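Long-range contact in acetolactate synthase isozyme 1 large subunit (Escherichia coli, PDB 6LPI), which is the large subunit of a thiamine diphosphate-dependent enzyme of the acetohydroxyacid synthase family, holding thiamine diphosphate, a magnesium ion and flavin-adenine dinucleotide: residues G262-Q274 with V546-V560. Numbering follows the deposited sequence.
Sequences GMHGVRSTNYILQ and VYPMVPPGAANTEMV. With FAD (flavin-adenine dinucleotide), chain I.
The flavin-binding turn Gly262-Gly265 and helix 267-273 of the central domain meet the C-terminal tail, 546-560, which follows the last strand of the C-terminal thiamine diphosphate-binding domain. Val550 N donates to Met263 O (2.8 Å) in a bent backbone hydrogen bond. On the flavin side of the turn, His264 N gives a nearly straight hydrogen bond to FAD O4 (2.9 Å, 171°). The His264 ring turns its CD2 edge to Pro548 O (3.2 Å). The Val546 side chain crosses that of His264 at about a right angle and touches CD2 with CG1, while Met549 runs alongside the imidazole.

Further along, the Asn270 and Asn556 amides stack, with planes 21° apart. Asn270 is held by its own segment: OD1 accepts from Gly262 N, and ND2 donates to Gly262 O. Its ND2 also makes a weak bond to Met559 SD (3.5 Å). Asn556 ND2 is hydrogen-bonded to Ala290 O.

Met559 bends at chi3 (-70°), which brings CE over one face of the Tyr271 ring, 4.0 Å from its centroid, in a CH-pi contact. The same methyl packs on Arg267 CG (3.4 Å). Thr557 CG2 meets the edge of the tyrosine ring and touches Gln274 CG (3.6 Å).

One peptide of the turn thus faces both ways: Met263 O takes the tail, and His264 N takes the flavin. The gripped Asn270 amide ties the helix to Gly262, so the tail contacts both the flavin-binding turn and the helix that follows it.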
ATOM      1  N   GLY B 262      -0.341  12.621 -13.139  1.00 51.37           N
ATOM      2  CA  GLY B 262       0.724  11.666 -13.377  1.00 49.40           C
ATOM      3  C   GLY B 262       0.706  10.887 -14.676  1.00 36.23           C
ATOM      4  O   GLY B 262       0.205  11.356 -15.688  1.00 37.63           O
ATOM      5  N   MET B 263       1.224   9.658 -14.616  1.00 42.96           N
ATOM      6  CA  MET B 263       1.592   8.912 -15.818  1.00 43.98           C
ATOM      7  C   MET B 263       0.416   8.768 -16.751  1.00 44.74           C
ATOM      8  O   MET B 263       0.551   8.916 -17.969  1.00 54.81           O
ATOM      9  CB  MET B 263       2.121   7.531 -15.424  1.00 54.65           C
ATOM     10  CG  MET B 263       1.965   6.438 -16.470  1.00 61.69           C
ATOM     11  SD  MET B 263       3.301   5.189 -16.435  1.00 58.72           S
ATOM     12  CE  MET B 263       3.013   4.297 -14.945  1.00 63.70           C
ATOM     13  N   HIS B 264      -0.735   8.414 -16.198  1.00 50.46           N
ATOM     14  CA  HIS B 264      -1.988   8.318 -16.928  1.00 48.73           C
ATOM     15  C   HIS B 264      -3.026   9.284 -16.371  1.00 48.58           C
ATOM     16  O   HIS B 264      -4.232   9.060 -16.527  1.00 54.53           O
ATOM     17  CB  HIS B 264      -2.494   6.879 -16.864  1.00 53.71           C
ATOM     18  CG  HIS B 264      -1.692   5.915 -17.676  1.00 52.73           C
ATOM     19  ND1 HIS B 264      -0.937   4.916 -17.101  1.00 51.57           N
ATOM     20  CD2 HIS B 264      -1.577   5.750 -19.015  1.00 54.24           C
ATOM     21  CE1 HIS B 264      -0.358   4.200 -18.049  1.00 53.35           C
ATOM     22  NE2 HIS B 264      -0.734   4.682 -19.220  1.00 56.72           N
ATOM     23  N   GLY B 265      -2.592  10.353 -15.715  1.00 44.43           N
ATOM     24  CA  GLY B 265      -3.548  11.287 -15.177  1.00 42.77           C
ATOM     25  C   GLY B 265      -4.201  12.093 -16.294  1.00 49.98           C
ATOM     26  O   GLY B 265      -4.046  11.829 -17.488  1.00 54.24           O
ATOM     27  N   VAL B 266      -4.933  13.106 -15.888  1.00 51.11           N
ATOM     28  CA  VAL B 266      -5.663  13.920 -16.845  1.00 54.02           C
ATOM     29  C   VAL B 266      -4.767  15.058 -17.323  1.00 46.85           C
ATOM     30  O   VAL B 266      -4.187  15.803 -16.525  1.00 45.52           O
ATOM     31  CB  VAL B 266      -6.990  14.419 -16.243  1.00 57.03           C
ATOM     32  CG1 VAL B 266      -6.775  14.971 -14.841  1.00 59.12           C
ATOM     33  CG2 VAL B 266      -7.646  15.440 -17.162  1.00 55.16           C
ATOM     34  N   ARG B 267      -4.707  15.214 -18.641  1.00 45.71           N
ATOM     35  CA  ARG B 267      -3.735  16.090 -19.277  1.00 51.73           C
ATOM     36  C   ARG B 267      -3.824  17.507 -18.728  1.00 58.65           C
ATOM     37  O   ARG B 267      -2.806  18.088 -18.322  1.00 58.88           O
ATOM     38  CB  ARG B 267      -3.971  16.049 -20.788  1.00 56.89           C
ATOM     39  CG  ARG B 267      -3.284  17.089 -21.619  1.00 61.45           C
ATOM     40  CD  ARG B 267      -3.752  16.956 -23.069  1.00 75.73           C
ATOM     41  NE  ARG B 267      -3.404  15.664 -23.671  1.00 78.18           N
ATOM     42  CZ  ARG B 267      -2.194  15.347 -24.128  1.00 73.19           C
ATOM     43  NH1 ARG B 267      -1.202  16.228 -24.058  1.00 70.82           N
ATOM     44  NH2 ARG B 267      -1.973  14.152 -24.662  1.00 68.35           N
ATOM     45  N   SER B 268      -5.042  18.061 -18.662  1.00 66.05           N
ATOM     46  CA  SER B 268      -5.204  19.432 -18.194  1.00 59.94           C
ATOM     47  C   SER B 268      -4.512  19.644 -16.862  1.00 61.92           C
ATOM     48  O   SER B 268      -3.769  20.609 -16.699  1.00 66.31           O
ATOM     49  CB  SER B 268      -6.696  19.781 -18.129  1.00 57.17           C
ATOM     50  OG  SER B 268      -7.281  19.351 -16.903  1.00 61.50           O
ATOM     51  N   THR B 269      -4.648  18.706 -15.942  1.00 58.86           N
ATOM     52  CA  THR B 269      -4.092  18.938 -14.619  1.00 55.60           C
ATOM     53  C   THR B 269      -2.600  18.658 -14.580  1.00 54.61           C
ATOM     54  O   THR B 269      -1.871  19.246 -13.761  1.00 59.88           O
ATOM     55  CB  THR B 269      -4.837  18.094 -13.589  1.00 45.67           C
ATOM     56  OG1 THR B 269      -4.347  16.761 -13.662  1.00 47.92           O
ATOM     57  CG2 THR B 269      -6.293  18.092 -13.941  1.00 42.97           C
ATOM     58  N   ASN B 270      -2.119  17.763 -15.431  1.00 51.02           N
ATOM     59  CA  ASN B 270      -0.679  17.647 -15.568  1.00 47.07           C
ATOM     60  C   ASN B 270      -0.072  18.967 -16.036  1.00 44.64           C
ATOM     61  O   ASN B 270       0.968  19.380 -15.524  1.00 58.74           O
ATOM     62  CB  ASN B 270      -0.320  16.513 -16.521  1.00 51.31           C
ATOM     63  CG  ASN B 270       0.079  15.263 -15.784  1.00 48.35           C
ATOM     64  OD1 ASN B 270       0.235  15.273 -14.566  1.00 47.19           O
ATOM     65  ND2 ASN B 270       0.285  14.187 -16.520  1.00 52.55           N
ATOM     66  N   TYR B 271      -0.735  19.680 -16.954  1.00 41.66           N
ATOM     67  CA  TYR B 271      -0.233  21.001 -17.334  1.00 50.55           C
ATOM     68  C   TYR B 271      -0.464  22.019 -16.223  1.00 59.06           C
ATOM     69  O   TYR B 271       0.367  22.910 -16.004  1.00 63.64           O
ATOM     70  CB  TYR B 271      -0.900  21.495 -18.625  1.00 54.97           C
ATOM     71  CG  TYR B 271      -0.446  20.789 -19.886  1.00 60.71           C
ATOM     72  CD1 TYR B 271       0.841  20.294 -20.006  1.00 55.16           C
ATOM     73  CD2 TYR B 271      -1.333  20.562 -20.940  1.00 68.52           C
ATOM     74  CE1 TYR B 271       1.246  19.610 -21.146  1.00 58.65           C
ATOM     75  CE2 TYR B 271      -0.930  19.878 -22.099  1.00 68.12           C
ATOM     76  CZ  TYR B 271       0.365  19.411 -22.187  1.00 62.58           C
ATOM     77  OH  TYR B 271       0.798  18.738 -23.304  1.00 60.98           O
ATOM     78  N   ILE B 272      -1.591  21.907 -15.517  1.00 56.01           N
ATOM     79  CA  ILE B 272      -1.929  22.885 -14.491  1.00 51.97           C
ATOM     80  C   ILE B 272      -0.895  22.879 -13.379  1.00 54.32           C
ATOM     81  O   ILE B 272      -0.540  23.937 -12.852  1.00 53.77           O
ATOM     82  CB  ILE B 272      -3.339  22.624 -13.938  1.00 56.13           C
ATOM     83  CG1 ILE B 272      -4.386  23.149 -14.926  1.00 70.66           C
ATOM     84  CG2 ILE B 272      -3.486  23.251 -12.531  1.00 46.35           C
ATOM     85  CD1 ILE B 272      -5.775  22.539 -14.763  1.00 73.66           C
ATOM     86  N   LEU B 273      -0.394  21.693 -13.003  1.00 55.71           N
ATOM     87  CA  LEU B 273       0.570  21.625 -11.906  1.00 50.02           C
ATOM     88  C   LEU B 273       1.842  22.403 -12.217  1.00 56.20           C
ATOM     89  O   LEU B 273       2.438  23.012 -11.317  1.00 52.82           O
ATOM     90  CB  LEU B 273       0.888  20.169 -11.584  1.00 44.19           C
ATOM     91  CG  LEU B 273      -0.164  19.512 -10.682  1.00 56.97           C
ATOM     92  CD1 LEU B 273      -0.304  18.037 -10.949  1.00 59.78           C
ATOM     93  CD2 LEU B 273       0.213  19.700  -9.244  1.00 62.11           C
ATOM     94  N   GLN B 274       2.241  22.438 -13.489  1.00 58.82           N
ATOM     95  CA  GLN B 274       3.428  23.168 -13.913  1.00 47.73           C
ATOM     96  C   GLN B 274       3.267  24.676 -13.778  1.00 47.33           C
ATOM     97  O   GLN B 274       4.267  25.399 -13.832  1.00 50.07           O
ATOM     98  CB  GLN B 274       3.759  22.778 -15.358  1.00 50.62           C
ATOM     99  CG  GLN B 274       4.200  21.341 -15.486  1.00 53.42           C
ATOM    100  CD  GLN B 274       5.640  21.169 -15.051  1.00 56.87           C
ATOM    101  OE1 GLN B 274       5.934  20.584 -14.005  1.00 57.22           O
ATOM    102  NE2 GLN B 274       6.550  21.629 -15.890  1.00 59.37           N
ATOM    103  N   VAL B 546      -4.769   3.438 -23.193  1.00 68.32           N
ATOM    104  CA  VAL B 546      -4.984   4.306 -22.038  1.00 62.45           C
ATOM    105  C   VAL B 546      -4.263   5.606 -22.336  1.00 65.61           C
ATOM    106  O   VAL B 546      -3.033   5.641 -22.403  1.00 65.04           O
ATOM    107  CB  VAL B 546      -4.495   3.675 -20.727  1.00 56.61           C
ATOM    108  CG1 VAL B 546      -4.910   4.534 -19.565  1.00 52.95           C
ATOM    109  CG2 VAL B 546      -5.097   2.293 -20.564  1.00 55.17           C
ATOM    110  N   TYR B 547      -5.032   6.661 -22.569  1.00 72.22           N
ATOM    111  CA  TYR B 547      -4.477   7.971 -22.853  1.00 66.90           C
ATOM    112  C   TYR B 547      -5.013   8.997 -21.857  1.00 68.41           C
ATOM    113  O   TYR B 547      -6.145   8.880 -21.378  1.00 73.56           O
ATOM    114  CB  TYR B 547      -4.794   8.419 -24.289  1.00 59.39           C
ATOM    115  CG  TYR B 547      -3.968   7.723 -25.362  1.00 65.98           C
ATOM    116  CD1 TYR B 547      -2.598   7.511 -25.198  1.00 63.43           C
ATOM    117  CD2 TYR B 547      -4.560   7.291 -26.556  1.00 69.91           C
ATOM    118  CE1 TYR B 547      -1.844   6.873 -26.185  1.00 59.13           C
ATOM    119  CE2 TYR B 547      -3.809   6.665 -27.553  1.00 67.64           C
ATOM    120  CZ  TYR B 547      -2.455   6.458 -27.361  1.00 62.07           C
ATOM    121  OH  TYR B 547      -1.725   5.831 -28.350  1.00 63.85           O
ATOM    122  N   PRO B 548      -4.213  10.005 -21.510  1.00 62.64           N
ATOM    123  CA  PRO B 548      -2.834  10.124 -21.996  1.00 62.91           C
ATOM    124  C   PRO B 548      -1.851   9.237 -21.232  1.00 64.75           C
ATOM    125  O   PRO B 548      -2.162   8.735 -20.153  1.00 56.81           O
ATOM    126  CB  PRO B 548      -2.523  11.607 -21.805  1.00 61.52           C
ATOM    127  CG  PRO B 548      -3.428  12.062 -20.710  1.00 63.10           C
ATOM    128  CD  PRO B 548      -4.646  11.172 -20.725  1.00 61.11           C
ATOM    129  N   MET B 549      -0.690   9.007 -21.844  1.00 74.74           N
ATOM    130  CA  MET B 549       0.407   8.271 -21.233  1.00 71.16           C
ATOM    131  C   MET B 549       1.663   9.141 -21.172  1.00 69.70           C
ATOM    132  O   MET B 549       1.976   9.869 -22.122  1.00 66.70           O
ATOM    133  CB  MET B 549       0.692   6.986 -22.012  1.00 70.77           C
ATOM    134  CG  MET B 549       1.844   6.191 -21.441  1.00 78.25           C
ATOM    135  SD  MET B 549       2.335   4.813 -22.483  1.00 82.86           S
ATOM    136  CE  MET B 549       2.209   3.424 -21.353  1.00 82.46           C
ATOM    137  N   VAL B 550       2.372   9.083 -20.051  1.00 70.24           N
ATOM    138  CA  VAL B 550       3.700   9.690 -19.926  1.00 67.41           C
ATOM    139  C   VAL B 550       4.733   8.607 -20.156  1.00 68.21           C
ATOM    140  O   VAL B 550       4.797   7.636 -19.374  1.00 63.67           O
ATOM    141  CB  VAL B 550       3.909  10.366 -18.559  1.00 59.24           C
ATOM    142  CG1 VAL B 550       5.254  11.057 -18.529  1.00 59.19           C
ATOM    143  CG2 VAL B 550       2.798  11.366 -18.262  1.00 57.27           C
ATOM    144  N   PRO B 551       5.552   8.696 -21.203  1.00 68.06           N
ATOM    145  CA  PRO B 551       6.546   7.665 -21.483  1.00 70.55           C
ATOM    146  C   PRO B 551       7.500   7.530 -20.314  1.00 77.77           C
ATOM    147  O   PRO B 551       7.854   8.535 -19.678  1.00 75.95           O
ATOM    148  CB  PRO B 551       7.270   8.195 -22.728  1.00 63.93           C
ATOM    149  CG  PRO B 551       6.299   9.126 -23.347  1.00 63.82           C
ATOM    150  CD  PRO B 551       5.553   9.754 -22.220  1.00 61.19           C
ATOM    151  N   PRO B 552       7.916   6.309 -19.987  1.00 81.17           N
ATOM    152  CA  PRO B 552       8.780   6.117 -18.814  1.00 71.93           C
ATOM    153  C   PRO B 552      10.045   6.957 -18.949  1.00 73.17           C
ATOM    154  O   PRO B 552      10.653   7.029 -20.023  1.00 64.60           O
ATOM    155  CB  PRO B 552       9.078   4.612 -18.826  1.00 71.28           C
ATOM    156  CG  PRO B 552       8.013   3.997 -19.696  1.00 78.98           C
ATOM    157  CD  PRO B 552       7.652   5.050 -20.710  1.00 81.39           C
ATOM    158  N   GLY B 553      10.373   7.684 -17.879  1.00 67.53           N
ATOM    159  CA  GLY B 553      11.532   8.540 -17.877  1.00 69.04           C
ATOM    160  C   GLY B 553      11.303   9.939 -18.395  1.00 76.21           C
ATOM    161  O   GLY B 553      12.265  10.713 -18.495  1.00 90.77           O
ATOM    162  N   ALA B 554      10.072  10.293 -18.725  1.00 71.55           N
ATOM    163  CA  ALA B 554       9.764  11.599 -19.284  1.00 71.31           C
ATOM    164  C   ALA B 554       9.180  12.528 -18.228  1.00 74.46           C
ATOM    165  O   ALA B 554       8.796  12.110 -17.134  1.00 72.64           O
ATOM    166  CB  ALA B 554       8.780  11.475 -20.450  1.00 66.78           C
ATOM    167  N   ALA B 555       9.160  13.814 -18.571  1.00 78.40           N
ATOM    168  CA  ALA B 555       8.455  14.828 -17.807  1.00 72.63           C
ATOM    169  C   ALA B 555       6.946  14.608 -17.900  1.00 69.45           C
ATOM    170  O   ALA B 555       6.448  13.954 -18.818  1.00 69.55           O
ATOM    171  CB  ALA B 555       8.803  16.219 -18.333  1.00 72.00           C
ATOM    172  N   ASN B 556       6.209  15.138 -16.918  1.00 65.42           N
ATOM    173  CA  ASN B 556       4.758  15.004 -16.986  1.00 59.65           C
ATOM    174  C   ASN B 556       4.145  15.846 -18.101  1.00 63.38           C
ATOM    175  O   ASN B 556       2.967  15.653 -18.419  1.00 61.70           O
ATOM    176  CB  ASN B 556       4.081  15.440 -15.681  1.00 58.74           C
ATOM    177  CG  ASN B 556       3.953  14.323 -14.668  1.00 57.73           C
ATOM    178  OD1 ASN B 556       3.966  13.143 -15.006  1.00 57.36           O
ATOM    179  ND2 ASN B 556       3.733  14.702 -13.414  1.00 67.38           N
ATOM    180  N   THR B 557       4.908  16.778 -18.692  1.00 68.53           N
ATOM    181  CA  THR B 557       4.464  17.603 -19.811  1.00 67.11           C
ATOM    182  C   THR B 557       4.691  16.950 -21.159  1.00 75.34           C
ATOM    183  O   THR B 557       4.450  17.584 -22.190  1.00 83.87           O
ATOM    184  CB  THR B 557       5.164  18.961 -19.789  1.00 63.57           C
ATOM    185  OG1 THR B 557       6.544  18.798 -19.450  1.00 68.01           O
ATOM    186  CG2 THR B 557       4.489  19.872 -18.781  1.00 63.00           C
ATOM    187  N   GLU B 558       5.129  15.701 -21.186  1.00 80.51           N
ATOM    188  CA  GLU B 558       5.463  15.006 -22.419  1.00 80.35           C
ATOM    189  C   GLU B 558       4.541  13.796 -22.502  1.00 79.17           C
ATOM    190  O   GLU B 558       4.973  12.668 -22.283  1.00 85.49           O
ATOM    191  CB  GLU B 558       6.953  14.561 -22.437  1.00 85.98           C
ATOM    192  CG  GLU B 558       8.002  15.598 -21.988  1.00 99.04           C
ATOM    193  CD  GLU B 558       8.136  16.780 -22.960  1.00114.57           C
ATOM    194  OE1 GLU B 558       8.419  16.532 -24.158  1.00116.48           O
ATOM    195  OE2 GLU B 558       7.985  17.960 -22.547  1.00120.94           O
ATOM    196  N   MET B 559       3.287  14.028 -22.874  1.00 75.35           N
ATOM    197  CA  MET B 559       2.269  12.993 -22.835  1.00 69.34           C
ATOM    198  C   MET B 559       1.812  12.578 -24.226  1.00 72.85           C
ATOM    199  O   MET B 559       1.825  13.373 -25.169  1.00 73.10           O
ATOM    200  CB  MET B 559       1.069  13.471 -22.038  1.00 61.14           C
ATOM    201  CG  MET B 559       1.394  13.834 -20.644  1.00 69.32           C
ATOM    202  SD  MET B 559      -0.099  14.581 -20.016  1.00 76.22           S
ATOM    203  CE  MET B 559      -0.090  16.100 -20.962  1.00 76.31           C
ATOM    204  N   VAL B 560       1.402  11.322 -24.336  1.00 72.07           N
ATOM    205  CA  VAL B 560       0.899  10.775 -25.579  1.00 72.50           C
ATOM    206  C   VAL B 560      -0.620  10.625 -25.485  1.00 75.76           C
ATOM    207  O   VAL B 560      -1.340  10.769 -26.471  1.00 80.38           O
ATOM    208  CB  VAL B 560       1.579   9.440 -25.895  1.00 73.48           C
ATOM    209  CG1 VAL B 560       1.129   8.914 -27.242  1.00 77.71           C
ATOM    210  CG2 VAL B 560       3.098   9.599 -25.840  1.00 66.87           C
TER
HETATM  211  PA  FAD I 601       1.338   5.956  -0.895  1.00 49.30           P
HETATM  212  O1A FAD I 601      -0.079   5.560  -1.043  1.00 61.06           O
HETATM  213  O2A FAD I 601       2.345   4.851  -0.717  1.00 42.99           O
HETATM  214  O5B FAD I 601       1.259   6.935   0.342  1.00 31.13           O
HETATM  215  C5B FAD I 601       1.932   6.641   1.582  1.00 26.37           C
HETATM  216  C4B FAD I 601       2.555   7.921   2.069  1.00 39.26           C
HETATM  217  O4B FAD I 601       1.675   8.582   3.017  1.00 39.34           O
HETATM  218  C3B FAD I 601       3.883   7.744   2.797  1.00 42.90           C
HETATM  219  O3B FAD I 601       4.733   8.843   2.465  1.00 35.96           O
HETATM  220  C2B FAD I 601       3.432   7.695   4.261  1.00 37.87           C
HETATM  221  O2B FAD I 601       4.450   7.998   5.204  1.00 36.12           O
HETATM  222  C1B FAD I 601       2.376   8.789   4.228  1.00 39.37           C
HETATM  223  N9A FAD I 601       1.426   8.772   5.328  1.00 48.78           N
HETATM  224  C8A FAD I 601       0.647   7.728   5.749  1.00 51.45           C
HETATM  225  N7A FAD I 601      -0.137   8.019   6.762  1.00 49.01           N
HETATM  226  C5A FAD I 601       0.148   9.350   7.025  1.00 52.96           C
HETATM  227  C6A FAD I 601      -0.340  10.257   7.989  1.00 54.22           C
HETATM  228  N6A FAD I 601      -1.260   9.946   8.905  1.00 59.58           N
HETATM  229  N1A FAD I 601       0.167  11.509   7.986  1.00 45.10           N
HETATM  230  C2A FAD I 601       1.094  11.827   7.077  1.00 43.71           C
HETATM  231  N3A FAD I 601       1.623  11.064   6.120  1.00 52.35           N
HETATM  232  C4A FAD I 601       1.110   9.827   6.150  1.00 55.12           C
HETATM  233  N1  FAD I 601       0.012   6.916  -9.434  1.00 39.84           N
HETATM  234  C2  FAD I 601      -0.237   8.211  -9.777  1.00 36.53           C
HETATM  235  O2  FAD I 601      -0.236   9.100  -8.935  1.00 41.56           O
HETATM  236  N3  FAD I 601      -0.512   8.539 -11.093  1.00 35.36           N
HETATM  237  C4  FAD I 601      -0.564   7.658 -12.153  1.00 39.11           C
HETATM  238  O4  FAD I 601      -0.824   8.069 -13.281  1.00 40.82           O
HETATM  239  C4X FAD I 601      -0.286   6.279 -11.780  1.00 41.19           C
HETATM  240  N5  FAD I 601      -0.313   5.361 -12.723  1.00 39.88           N
HETATM  241  C5X FAD I 601      -0.064   4.044 -12.353  1.00 41.61           C
HETATM  242  C6  FAD I 601      -0.097   3.049 -13.332  1.00 36.33           C
HETATM  243  C7  FAD I 601       0.133   1.714 -13.003  1.00 42.11           C
HETATM  244  C7M FAD I 601       0.107   0.666 -14.082  1.00 37.82           C
HETATM  245  C8  FAD I 601       0.409   1.364 -11.671  1.00 43.90           C
HETATM  246  C8M FAD I 601       0.681  -0.071 -11.287  1.00 36.76           C
HETATM  247  C9  FAD I 601       0.444   2.356 -10.693  1.00 44.62           C
HETATM  248  C9A FAD I 601       0.221   3.687 -11.024  1.00 45.54           C
HETATM  249  N10 FAD I 601       0.247   4.710 -10.051  1.00 50.46           N
HETATM  250  C10 FAD I 601      -0.004   6.012 -10.392  1.00 47.09           C
HETATM  251  C1' FAD I 601       0.526   4.406  -8.648  1.00 40.07           C
HETATM  252  C2' FAD I 601       1.976   4.668  -8.268  1.00 32.26           C
HETATM  253  O2' FAD I 601       2.787   3.548  -8.621  1.00 36.00           O
HETATM  254  C3' FAD I 601       2.072   4.880  -6.758  1.00 34.51           C
HETATM  255  O3' FAD I 601       1.530   3.750  -6.082  1.00 46.66           O
HETATM  256  C4' FAD I 601       1.361   6.130  -6.251  1.00 32.91           C
HETATM  257  O4' FAD I 601       1.528   7.171  -7.206  1.00 42.92           O
HETATM  258  C5' FAD I 601       1.888   6.584  -4.910  1.00 37.02           C
HETATM  259  O5' FAD I 601       0.918   7.447  -4.291  1.00 46.27           O
HETATM  260  P   FAD I 601       1.160   8.014  -2.864  1.00 90.95           P
HETATM  261  O1P FAD I 601       2.198   9.133  -2.950  1.00 83.80           O
HETATM  262  O2P FAD I 601      -0.039   8.293  -2.296  1.00 44.72           O
HETATM  263  O3P FAD I 601       1.813   6.795  -2.155  1.00 61.25           O